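Local coordinates for SusD homolog (Bacteroides thetaiotaomicron VPI-5482, PDB 3FDH), which probably binds glycans at the outer membrane as a SusD/RagB-family lipoprotein, working with a partner transporter in nutrient uptake, at residues D241-Y252 with F322-T330; L25-N36 with T108-N119. All blocks are in the same frame, centred on the assembly; numbering follows the deposited sequence. Where two conformers were deposited one is given.

Contact 1 (D241-Y252 with F322-T330)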
loop_
_atom_site.group_PDB
_atom_site.type_symbol
_atom_site.label_atom_id
_atom_site.label_comp_id
_atom_site.label_asym_id
_atom_site.label_seq_id
_atom_site.Cartn_x
_atom_site.Cartn_y
_atom_site.Cartn_z
ATOM N N ASP A 241 12.263 -5.744 5.961
ATOM C CA ASP A 241 13.044 -4.866 6.786
ATOM C C ASP A 241 14.528 -5.170 6.667
ATOM O O ASP A 241 15.183 -5.411 7.658
ATOM C CB ASP A 241 12.551 -5.084 8.216
ATOM C CG ASP A 241 12.938 -3.961 9.181
ATOM O OD1 ASP A 241 13.459 -2.897 8.779
ATOM O OD2 ASP A 241 12.678 -4.151 10.385
ATOM N N ILE A 242 15.037 -5.171 5.445
ATOM C CA ILE A 242 16.441 -5.506 5.224
ATOM C C ILE A 242 17.207 -4.326 4.643
ATOM O O ILE A 242 18.335 -4.460 4.176
ATOM C CB ILE A 242 16.615 -6.789 4.326
ATOM C CG1 ILE A 242 16.264 -6.501 2.857
ATOM C CG2 ILE A 242 15.772 -7.942 4.880
ATOM C CD1 ILE A 242 16.507 -7.682 1.887
ATOM N N TYR A 243 16.597 -3.157 4.706
ATOM C CA TYR A 243 17.263 -1.962 4.156
ATOM C C TYR A 243 18.464 -1.528 4.987
ATOM O O TYR A 243 18.510 -1.708 6.215
ATOM C CB TYR A 243 16.284 -0.792 3.971
ATOM C CG TYR A 243 15.144 -1.152 3.072
ATOM C CD1 TYR A 243 15.377 -1.709 1.821
ATOM C CD2 TYR A 243 13.833 -0.927 3.459
ATOM C CE1 TYR A 243 14.322 -2.050 0.977
ATOM C CE2 TYR A 243 12.768 -1.249 2.634
ATOM C CZ TYR A 243 13.018 -1.822 1.396
ATOM O OH TYR A 243 11.976 -2.137 0.557
ATOM N N ASP A 244 19.442 -0.979 4.272
ATOM C CA ASP A 244 20.649 -0.395 4.879
ATOM C C ASP A 244 21.212 0.791 4.095
ATOM O O ASP A 244 20.631 1.255 3.103
ATOM C CB ASP A 244 21.758 -1.435 5.118
ATOM C CG ASP A 244 22.162 -2.207 3.850
ATOM O OD1 ASP A 244 22.292 -1.616 2.757
ATOM O OD2 ASP A 244 22.379 -3.434 3.965
ATOM N N SER A 245 22.378 1.223 4.577
ATOM C CA SER A 245 23.116 2.368 4.037
ATOM C C SER A 245 23.225 2.214 2.556
ATOM O O SER A 245 23.250 3.185 1.817
ATOM C CB SER A 245 24.566 2.417 4.558
ATOM O OG SER A 245 24.674 2.235 5.966
ATOM N N ASN A 246 23.266 0.964 2.130
ATOM C CA ASN A 246 23.534 0.648 0.735
ATOM C C ASN A 246 22.399 -0.045 0.010
ATOM O O ASN A 246 22.438 -0.253 -1.197
ATOM C CB ASN A 246 24.822 -0.181 0.649
ATOM C CG ASN A 246 26.043 0.582 1.200
ATOM O OD1 ASN A 246 26.717 0.119 2.133
ATOM N ND2 ASN A 246 26.286 1.785 0.664
ATOM N N ASN A 247 21.365 -0.381 0.755
ATOM C CA ASN A 247 20.202 -1.028 0.162
ATOM C C ASN A 247 18.972 -0.277 0.648
ATOM O O ASN A 247 18.496 -0.521 1.740
ATOM C CB ASN A 247 20.141 -2.459 0.628
ATOM C CG ASN A 247 19.199 -3.268 -0.184
ATOM O OD1 ASN A 247 18.941 -2.923 -1.338
ATOM N ND2 ASN A 247 18.680 -4.365 0.390
ATOM N N ILE A 248 18.473 0.621 -0.187
ATOM C CA ILE A 248 17.478 1.590 0.280
ATOM C C ILE A 248 15.998 1.316 0.092
ATOM O O ILE A 248 15.565 0.544 -0.743
ATOM C CB ILE A 248 17.819 2.978 -0.291
ATOM C CG1 ILE A 248 17.447 3.077 -1.766
ATOM C CG2 ILE A 248 19.305 3.296 -0.043
ATOM C CD1 ILE A 248 18.018 4.345 -2.474
ATOM N N ASN A 249 15.250 1.989 0.953
ATOM C CA ASN A 249 13.782 1.989 0.962
ATOM C C ASN A 249 13.323 2.619 -0.354
ATOM O O ASN A 249 13.891 3.624 -0.790
ATOM C CB ASN A 249 13.284 2.759 2.207
ATOM C CG ASN A 249 11.820 3.121 2.142
ATOM O OD1 ASN A 249 11.406 3.886 1.290
ATOM N ND2 ASN A 249 11.033 2.608 3.102
ATOM N N PRO A 250 12.273 2.059 -0.978
ATOM C CA PRO A 250 11.865 2.479 -2.317
ATOM C C PRO A 250 11.182 3.832 -2.459
ATOM O O PRO A 250 11.277 4.463 -3.519
ATOM C CB PRO A 250 10.956 1.342 -2.761
ATOM C CG PRO A 250 10.372 0.816 -1.486
ATOM C CD PRO A 250 11.539 0.862 -0.534
ATOM N N PHE A 251 10.486 4.229 -1.405
ATOM C CA PHE A 251 9.836 5.528 -1.290
ATOM C C PHE A 251 10.973 6.576 -1.167
ATOM O O PHE A 251 11.039 7.575 -1.897
ATOM C CB PHE A 251 8.893 5.545 -0.076
ATOM C CG PHE A 251 8.127 6.832 0.078
ATOM C CD1 PHE A 251 6.981 7.058 -0.647
ATOM C CD2 PHE A 251 8.560 7.818 0.935
ATOM C CE1 PHE A 251 6.276 8.241 -0.534
ATOM C CE2 PHE A 251 7.878 8.998 1.037
ATOM C CZ PHE A 251 6.720 9.216 0.320
ATOM N N TYR A 252 11.871 6.317 -0.228
ATOM C CA TYR A 252 13.072 7.126 -0.084
ATOM C C TYR A 252 13.817 7.190 -1.424
ATOM O O TYR A 252 14.316 8.250 -1.856
ATOM C CB TYR A 252 13.986 6.542 1.017
ATOM C CG TYR A 252 15.387 7.102 0.990
ATOM C CD1 TYR A 252 16.355 6.579 0.139
ATOM C CD2 TYR A 252 15.750 8.137 1.832
ATOM C CE1 TYR A 252 17.631 7.106 0.117
ATOM C CE2 TYR A 252 17.008 8.660 1.817
ATOM C CZ TYR A 252 17.945 8.152 0.958
ATOM O OH TYR A 252 19.209 8.665 0.971
ATOM N N PHE A 322 9.005 11.721 5.587
ATOM C CA PHE A 322 9.023 10.336 5.085
ATOM C C PHE A 322 9.929 10.092 3.865
ATOM O O PHE A 322 10.432 8.986 3.660
ATOM C CB PHE A 322 7.606 9.854 4.780
ATOM C CG PHE A 322 6.722 9.826 5.990
ATOM C CD1 PHE A 322 6.998 8.959 7.035
ATOM C CD2 PHE A 322 5.671 10.733 6.112
ATOM C CE1 PHE A 322 6.200 8.948 8.146
ATOM C CE2 PHE A 322 4.882 10.746 7.216
ATOM C CZ PHE A 322 5.145 9.847 8.256
ATOM N N VAL A 323 10.166 11.146 3.093
ATOM C CA VAL A 323 10.987 11.013 1.896
ATOM C C VAL A 323 12.461 10.739 2.259
ATOM O O VAL A 323 13.241 10.325 1.416
ATOM C CB VAL A 323 10.840 12.236 0.931
ATOM C CG1 VAL A 323 9.322 12.490 0.529
ATOM C CG2 VAL A 323 11.527 13.501 1.503
ATOM N N TYR A 324 12.842 10.968 3.522
ATOM C CA TYR A 324 14.218 10.726 3.999
ATOM C C TYR A 324 14.366 9.497 4.902
ATOM O O TYR A 324 15.394 9.291 5.564
ATOM C CB TYR A 324 14.779 11.984 4.683
ATOM C CG TYR A 324 15.277 12.982 3.656
ATOM C CD1 TYR A 324 16.447 12.745 2.950
ATOM C CD2 TYR A 324 14.574 14.142 3.379
ATOM C CE1 TYR A 324 16.886 13.639 1.993
ATOM C CE2 TYR A 324 14.991 15.021 2.408
ATOM C CZ TYR A 324 16.141 14.761 1.714
ATOM O OH TYR A 324 16.581 15.678 0.772
ATOM N N ALA A 325 13.322 8.672 4.926
ATOM C CA ALA A 325 13.272 7.450 5.783
ATOM C C ALA A 325 14.000 6.304 5.077
ATOM O O ALA A 325 13.412 5.309 4.706
ATOM C CB ALA A 325 11.808 7.050 6.085
ATOM N N LYS A 326 15.320 6.458 5.001
ATOM C CA LYS A 326 16.169 5.613 4.176
ATOM C C LYS A 326 16.058 4.109 4.394
ATOM O O LYS A 326 16.070 3.317 3.425
ATOM C CB LYS A 326 17.624 6.056 4.299
ATOM C CG LYS A 326 18.557 5.359 3.321
ATOM C CD LYS A 326 19.971 5.869 3.528
ATOM C CE LYS A 326 20.939 5.291 2.511
ATOM N NZ LYS A 326 22.297 5.940 2.573
ATOM N N THR A 327 15.920 3.755 5.664
ATOM C CA THR A 327 15.886 2.366 6.077
ATOM C C THR A 327 14.570 1.942 6.693
ATOM O O THR A 327 14.476 0.881 7.276
ATOM C CB THR A 327 17.060 2.031 7.006
ATOM O OG1 THR A 327 16.991 2.829 8.183
ATOM C CG2 THR A 327 18.393 2.297 6.304
ATOM N N ALA A 328 13.519 2.719 6.493
ATOM C CA ALA A 328 12.219 2.294 7.005
ATOM C C ALA A 328 11.785 1.023 6.282
ATOM O O ALA A 328 11.959 0.910 5.051
ATOM C CB ALA A 328 11.154 3.411 6.818
ATOM N N PRO A 329 11.142 0.080 7.000
ATOM C CA PRO A 329 10.708 -1.117 6.267
ATOM C C PRO A 329 9.561 -0.886 5.325
ATOM O O PRO A 329 8.782 0.029 5.485
ATOM C CB PRO A 329 10.208 -2.073 7.363
ATOM C CG PRO A 329 9.981 -1.191 8.612
ATOM C CD PRO A 329 10.916 -0.016 8.456
ATOM N N THR A 330 9.479 -1.768 4.349
ATOM C CA THR A 330 8.355 -1.805 3.452
ATOM C C THR A 330 7.358 -2.759 4.085
ATOM O O THR A 330 7.649 -3.929 4.329
ATOM C CB THR A 330 8.702 -2.283 2.031
ATOM O OG1 THR A 330 9.550 -1.324 1.398
ATOM C CG2 THR A 330 7.433 -2.471 1.219
HETATM O O HOH W 1 14.700 -2.033 6.710
HETATM O O HOH W 2 14.345 -0.589 9.960
HETATM O O HOH W 3 15.287 10.392 -0.462
#
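N249 and K326 take part in three of the four direct hydrogen bonds between 241-252 and 322-330. N249 N donates to K326 O (2.9 Å), and the amide of the same asparagine sends ND2 to A328 O at 2.7 Å, almost straight (175°) and within its own amide plane, although it arrives above the plane of that carbonyl. The K326 chain, fully extended, delivers NZ to S245 O (3.0 Å). Y243 OH and T330 OG1 share a hydrogen bond of 2.7 Å, at the edge of a ring whose face lies against N249 CA.

N249 is also the N-cap of helix 250-258: with CG anti to the backbone N (chi1 165°), OD1 accepts from Y252 N (2.9 Å) and, weakly, from F251 N. While OD1 caps the helix, ND2 bonds to the carbonyl ending the A325-A328 type I turn and also to A427 O.

Apolar contact centres on Y252. K326 CG sits 3.8 Å from the ring centroid, 14° off the normal, a CH-pi contact over the face. F251 directs its ring edge at the F322-V323 backbone, CE2 lying 3.8 Å from V323 CG1.

Water bridges the segments at two places, between Y252 O and V323 O and between D241 OD1 and T327 O.

Contact 2 (L25-N36 with T108-N119)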
loop_
_atom_site.group_PDB
_atom_site.type_symbol
_atom_site.label_atom_id
_atom_site.label_comp_id
_atom_site.label_asym_id
_atom_site.label_seq_id
_atom_site.Cartn_x
_atom_site.Cartn_y
_atom_site.Cartn_z
ATOM N N LEU A 25 12.545 -17.535 -4.221
ATOM C CA LEU A 25 11.671 -16.878 -3.243
ATOM C C LEU A 25 12.316 -15.608 -2.733
ATOM O O LEU A 25 11.652 -14.614 -2.455
ATOM C CB LEU A 25 11.355 -17.807 -2.067
ATOM C CG LEU A 25 10.358 -17.304 -1.038
ATOM C CD1 LEU A 25 8.949 -17.184 -1.747
ATOM C CD2 LEU A 25 10.348 -18.181 0.222
ATOM N N ALA A 26 13.621 -15.651 -2.574
ATOM C CA ALA A 26 14.351 -14.470 -2.040
ATOM C C ALA A 26 14.072 -13.299 -2.973
ATOM O O ALA A 26 13.796 -12.165 -2.558
ATOM C CB ALA A 26 15.863 -14.738 -1.962
ATOM N N ASP A 27 14.087 -13.619 -4.255
ATOM C CA ASP A 27 13.885 -12.607 -5.296
ATOM C C ASP A 27 12.442 -12.147 -5.355
ATOM O O ASP A 27 12.152 -10.970 -5.546
ATOM C CB ASP A 27 14.262 -13.158 -6.669
ATOM C CG ASP A 27 14.285 -12.088 -7.728
ATOM O OD1 ASP A 27 15.307 -11.366 -7.849
ATOM O OD2 ASP A 27 13.292 -11.992 -8.472
ATOM N N VAL A 28 11.528 -13.092 -5.190
ATOM C CA VAL A 28 10.088 -12.809 -5.264
ATOM C C VAL A 28 9.700 -11.869 -4.121
ATOM O O VAL A 28 8.973 -10.900 -4.293
ATOM C CB VAL A 28 9.245 -14.151 -5.274
ATOM C CG1 VAL A 28 7.785 -13.942 -4.900
ATOM C CG2 VAL A 28 9.396 -14.895 -6.641
ATOM N N ILE A 29 10.241 -12.131 -2.942
ATOM C CA ILE A 29 9.899 -11.306 -1.786
ATOM C C ILE A 29 10.464 -9.897 -1.979
ATOM O O ILE A 29 9.792 -8.863 -1.738
ATOM C CB ILE A 29 10.419 -11.925 -0.497
ATOM C CG1 ILE A 29 9.708 -13.262 -0.236
ATOM C CG2 ILE A 29 10.242 -10.993 0.702
ATOM C CD1 ILE A 29 10.325 -14.042 0.937
ATOM N N THR A 30 11.694 -9.864 -2.449
ATOM C CA THR A 30 12.396 -8.595 -2.657
ATOM C C THR A 30 11.659 -7.744 -3.682
ATOM O O THR A 30 11.370 -6.552 -3.487
ATOM C CB THR A 30 13.811 -8.831 -3.153
ATOM O OG1 THR A 30 14.566 -9.532 -2.147
ATOM C CG2 THR A 30 14.487 -7.505 -3.450
ATOM N N SER A 31 11.355 -8.385 -4.786
ATOM C CA SER A 31 10.665 -7.691 -5.878
ATOM C C SER A 31 9.245 -7.271 -5.522
ATOM O O SER A 31 8.800 -6.171 -5.917
ATOM C CB SER A 31 10.701 -8.506 -7.179
ATOM O OG SER A 31 9.894 -9.659 -7.108
ATOM N N THR A 32 8.555 -8.111 -4.762
ATOM C CA THR A 32 7.177 -7.812 -4.347
ATOM C C THR A 32 7.137 -6.582 -3.442
ATOM O O THR A 32 6.262 -5.719 -3.576
ATOM C CB THR A 32 6.453 -9.034 -3.744
ATOM O OG1 THR A 32 6.410 -10.068 -4.741
ATOM C CG2 THR A 32 5.034 -8.666 -3.360
ATOM N N ALA A 33 8.102 -6.488 -2.548
ATOM C CA ALA A 33 8.156 -5.356 -1.612
ATOM C C ALA A 33 8.661 -4.110 -2.307
ATOM O O ALA A 33 7.970 -3.102 -2.451
ATOM C CB ALA A 33 9.032 -5.701 -0.423
ATOM N N PHE A 34 9.884 -4.218 -2.781
ATOM C CA PHE A 34 10.589 -3.067 -3.352
ATOM C C PHE A 34 9.997 -2.456 -4.633
ATOM O O PHE A 34 9.872 -1.228 -4.742
ATOM C CB PHE A 34 12.061 -3.397 -3.597
ATOM C CG PHE A 34 12.870 -2.197 -3.956
ATOM C CD1 PHE A 34 13.430 -1.407 -2.964
ATOM C CD2 PHE A 34 13.050 -1.840 -5.271
ATOM C CE1 PHE A 34 14.171 -0.258 -3.287
ATOM C CE2 PHE A 34 13.793 -0.696 -5.606
ATOM C CZ PHE A 34 14.351 0.089 -4.598
ATOM N N SER A 35 9.667 -3.307 -5.591
ATOM C CA SER A 35 9.220 -2.849 -6.903
ATOM C C SER A 35 7.725 -2.868 -7.178
ATOM O O SER A 35 7.203 -2.046 -7.923
ATOM C CB SER A 35 9.886 -3.702 -7.981
ATOM O OG SER A 35 11.302 -3.591 -7.938
ATOM N N ASN A 36 7.056 -3.849 -6.606
ATOM C CA ASN A 36 5.658 -4.090 -6.870
ATOM C C ASN A 36 4.690 -3.352 -5.988
ATOM O O ASN A 36 3.879 -2.584 -6.487
ATOM C CB ASN A 36 5.379 -5.585 -6.837
ATOM C CG ASN A 36 6.220 -6.334 -7.855
ATOM O OD1 ASN A 36 6.957 -5.706 -8.644
ATOM N ND2 ASN A 36 6.138 -7.650 -7.843
ATOM N N THR A 108 7.965 -23.656 1.869
ATOM C CA THR A 108 8.469 -22.718 0.866
ATOM C C THR A 108 7.389 -22.516 -0.180
ATOM O O THR A 108 7.161 -21.422 -0.677
ATOM C CB THR A 108 9.767 -23.256 0.197
ATOM O OG1 THR A 108 10.828 -23.236 1.155
ATOM C CG2 THR A 108 10.162 -22.400 -0.969
ATOM N N ARG A 109 6.674 -23.599 -0.434
ATOM C CA ARG A 109 5.619 -23.595 -1.439
ATOM C C ARG A 109 4.498 -22.659 -1.010
ATOM O O ARG A 109 3.947 -21.896 -1.803
ATOM C CB ARG A 109 5.071 -25.006 -1.670
ATOM C CG ARG A 109 4.188 -25.106 -2.884
ATOM C CD ARG A 109 3.610 -26.488 -3.056
ATOM N NE ARG A 109 3.287 -26.720 -4.460
ATOM C CZ ARG A 109 2.601 -27.759 -4.919
ATOM N NH1 ARG A 109 2.136 -28.671 -4.095
ATOM N NH2 ARG A 109 2.385 -27.885 -6.214
ATOM N N GLY A 110 4.187 -22.746 0.272
ATOM C CA GLY A 110 3.139 -21.941 0.858
ATOM C C GLY A 110 3.510 -20.476 0.834
ATOM O O GLY A 110 2.689 -19.603 0.560
HETATM N N MSE A 111 4.766 -20.204 1.125
HETATM C CA MSE A 111 5.211 -18.805 1.117
HETATM C C MSE A 111 5.028 -18.229 -0.295
HETATM O O MSE A 111 4.599 -17.071 -0.479
HETATM C CB MSE A 111 6.675 -18.687 1.546
HETATM C CG MSE A 111 6.949 -19.202 2.942
HETATM SE SE MSE A 111 8.833 -19.252 3.361
HETATM C CE MSE A 111 8.726 -19.945 5.157
ATOM N N ALA A 112 5.401 -19.033 -1.275
ATOM C CA ALA A 112 5.289 -18.669 -2.695
ATOM C C ALA A 112 3.835 -18.473 -3.094
ATOM O O ALA A 112 3.520 -17.608 -3.909
ATOM C CB ALA A 112 5.958 -19.721 -3.599
ATOM N N GLU A 113 2.951 -19.253 -2.485
ATOM C CA GLU A 113 1.510 -19.182 -2.786
ATOM C C GLU A 113 0.957 -17.863 -2.268
ATOM O O GLU A 113 0.151 -17.198 -2.923
ATOM C CB GLU A 113 0.756 -20.389 -2.208
ATOM C CG GLU A 113 0.955 -21.621 -3.090
ATOM C CD GLU A 113 0.608 -22.963 -2.444
ATOM O OE1 GLU A 113 0.601 -23.057 -1.205
ATOM O OE2 GLU A 113 0.397 -23.946 -3.202
ATOM N N VAL A 114 1.469 -17.455 -1.124
ATOM C CA VAL A 114 1.100 -16.163 -0.546
ATOM C C VAL A 114 1.610 -15.019 -1.461
ATOM O O VAL A 114 0.921 -14.033 -1.726
ATOM C CB VAL A 114 1.641 -16.001 0.904
ATOM C CG1 VAL A 114 1.444 -14.518 1.419
ATOM C CG2 VAL A 114 0.964 -17.009 1.844
HETATM N N MSE A 115 2.818 -15.163 -1.981
HETATM C CA MSE A 115 3.340 -14.090 -2.835
HETATM C C MSE A 115 2.598 -14.074 -4.146
HETATM O O MSE A 115 2.454 -13.024 -4.770
HETATM C CB MSE A 115 4.837 -14.224 -3.111
HETATM C CG MSE A 115 5.735 -14.082 -1.901
HETATM SE SE MSE A 115 5.821 -12.227 -1.451
HETATM C CE MSE A 115 4.563 -12.087 -0.038
ATOM N N ALA A 116 2.120 -15.240 -4.559
ATOM C CA ALA A 116 1.390 -15.338 -5.847
ATOM C C ALA A 116 0.066 -14.579 -5.674
ATOM O O ALA A 116 -0.363 -13.820 -6.534
ATOM C CB ALA A 116 1.140 -16.781 -6.241
ATOM N N ALA A 117 -0.559 -14.811 -4.528
ATOM C CA ALA A 117 -1.835 -14.194 -4.206
ATOM C C ALA A 117 -1.662 -12.696 -4.173
ATOM O O ALA A 117 -2.477 -11.939 -4.694
ATOM C CB ALA A 117 -2.364 -14.697 -2.845
ATOM N N TYR A 118 -0.569 -12.286 -3.562
ATOM C CA TYR A 118 -0.307 -10.864 -3.345
ATOM C C TYR A 118 -0.159 -10.137 -4.655
ATOM O O TYR A 118 -0.698 -9.050 -4.847
ATOM C CB TYR A 118 0.932 -10.656 -2.456
ATOM C CG TYR A 118 0.999 -9.294 -1.822
ATOM C CD1 TYR A 118 1.426 -8.189 -2.545
ATOM C CD2 TYR A 118 0.659 -9.114 -0.501
ATOM C CE1 TYR A 118 1.496 -6.921 -1.969
ATOM C CE2 TYR A 118 0.733 -7.864 0.082
ATOM C CZ TYR A 118 1.165 -6.769 -0.655
ATOM O OH TYR A 118 1.232 -5.520 -0.057
ATOM N N ASN A 119 0.561 -10.771 -5.566
ATOM C CA ASN A 119 0.820 -10.165 -6.876
ATOM C C ASN A 119 -0.395 -10.204 -7.777
ATOM O O ASN A 119 -0.642 -9.272 -8.552
ATOM C CB ASN A 119 2.051 -10.775 -7.523
ATOM C CG ASN A 119 3.327 -10.273 -6.873
ATOM O OD1 ASN A 119 3.710 -9.113 -7.045
ATOM N ND2 ASN A 119 3.962 -11.125 -6.088
#
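This is a buried helix-helix contact, apolar at one end and held by asparagine side-chain hydrogen bonds at the other, between 25-36 of helix 21-37 and 108-119 of helix 106-127, in the helical body of the SusD-like fold. The two segments run in nearly the same direction, their axes 27° apart and 10.5 Å at closest approach, and all eleven touching residues are buried.

At the N-terminal end L25 reaches across with both methyls: CD2 meets SE of M111, a selenomethionine (3.6 Å), the two side chains crossing at about a right angle, while CD1 lies over A112. One turn on, V28 CG1 and CB of M115, also selenomethionine, are packed tightly at 3.5 Å, the two side chains running alongside in opposite senses. The M115 chain is bent at both chi2 (-76°) and chi3, which carries its selenium against I29 and T32.

Hydrogen bonds take over at N119. Its ND2 donates to T32 OG1 at 3.0 Å with the hydroxyl oxygen in the amide plane, and also to M115 O; OG1 in turn donates to V28 O (2.7 Å), so a relay runs from one helix into the backbone of the other. OD1 of N119 accepts from N36 ND2 at 2.9 Å, the two amide planes standing 84° apart. Both ends of the buried N119 amide are therefore satisfied.

Helix 76-95 packs against this pair through I92, which touches L25 and A112, and through S85, which bonds N36 ND2. Helix 191-208 brings W194 to M111 and F197 to M115.

Helix 21-37 connects the two contacts, whose centres are 19 Å apart. Contact 2 uses L25, V28, I29, T32 and N36 of 25-36, whereas A33 and F34, which do not touch 108-119, meet contact 1. F34 CE1 lies 3.0 Å from I248 O, F34 O is 3.4 Å from P250 CB, and A33 O is 3.8 Å from T330 CG2, all of it packing. Both segments of contact 2 precede those of contact 1 in the sequence, and each contact is centred about 15 Å from the centre of the chain. One helix thus offers different residues to the two contacts, both within the SusD-like part of the chain. Nothing in their geometry identifies a glycan site.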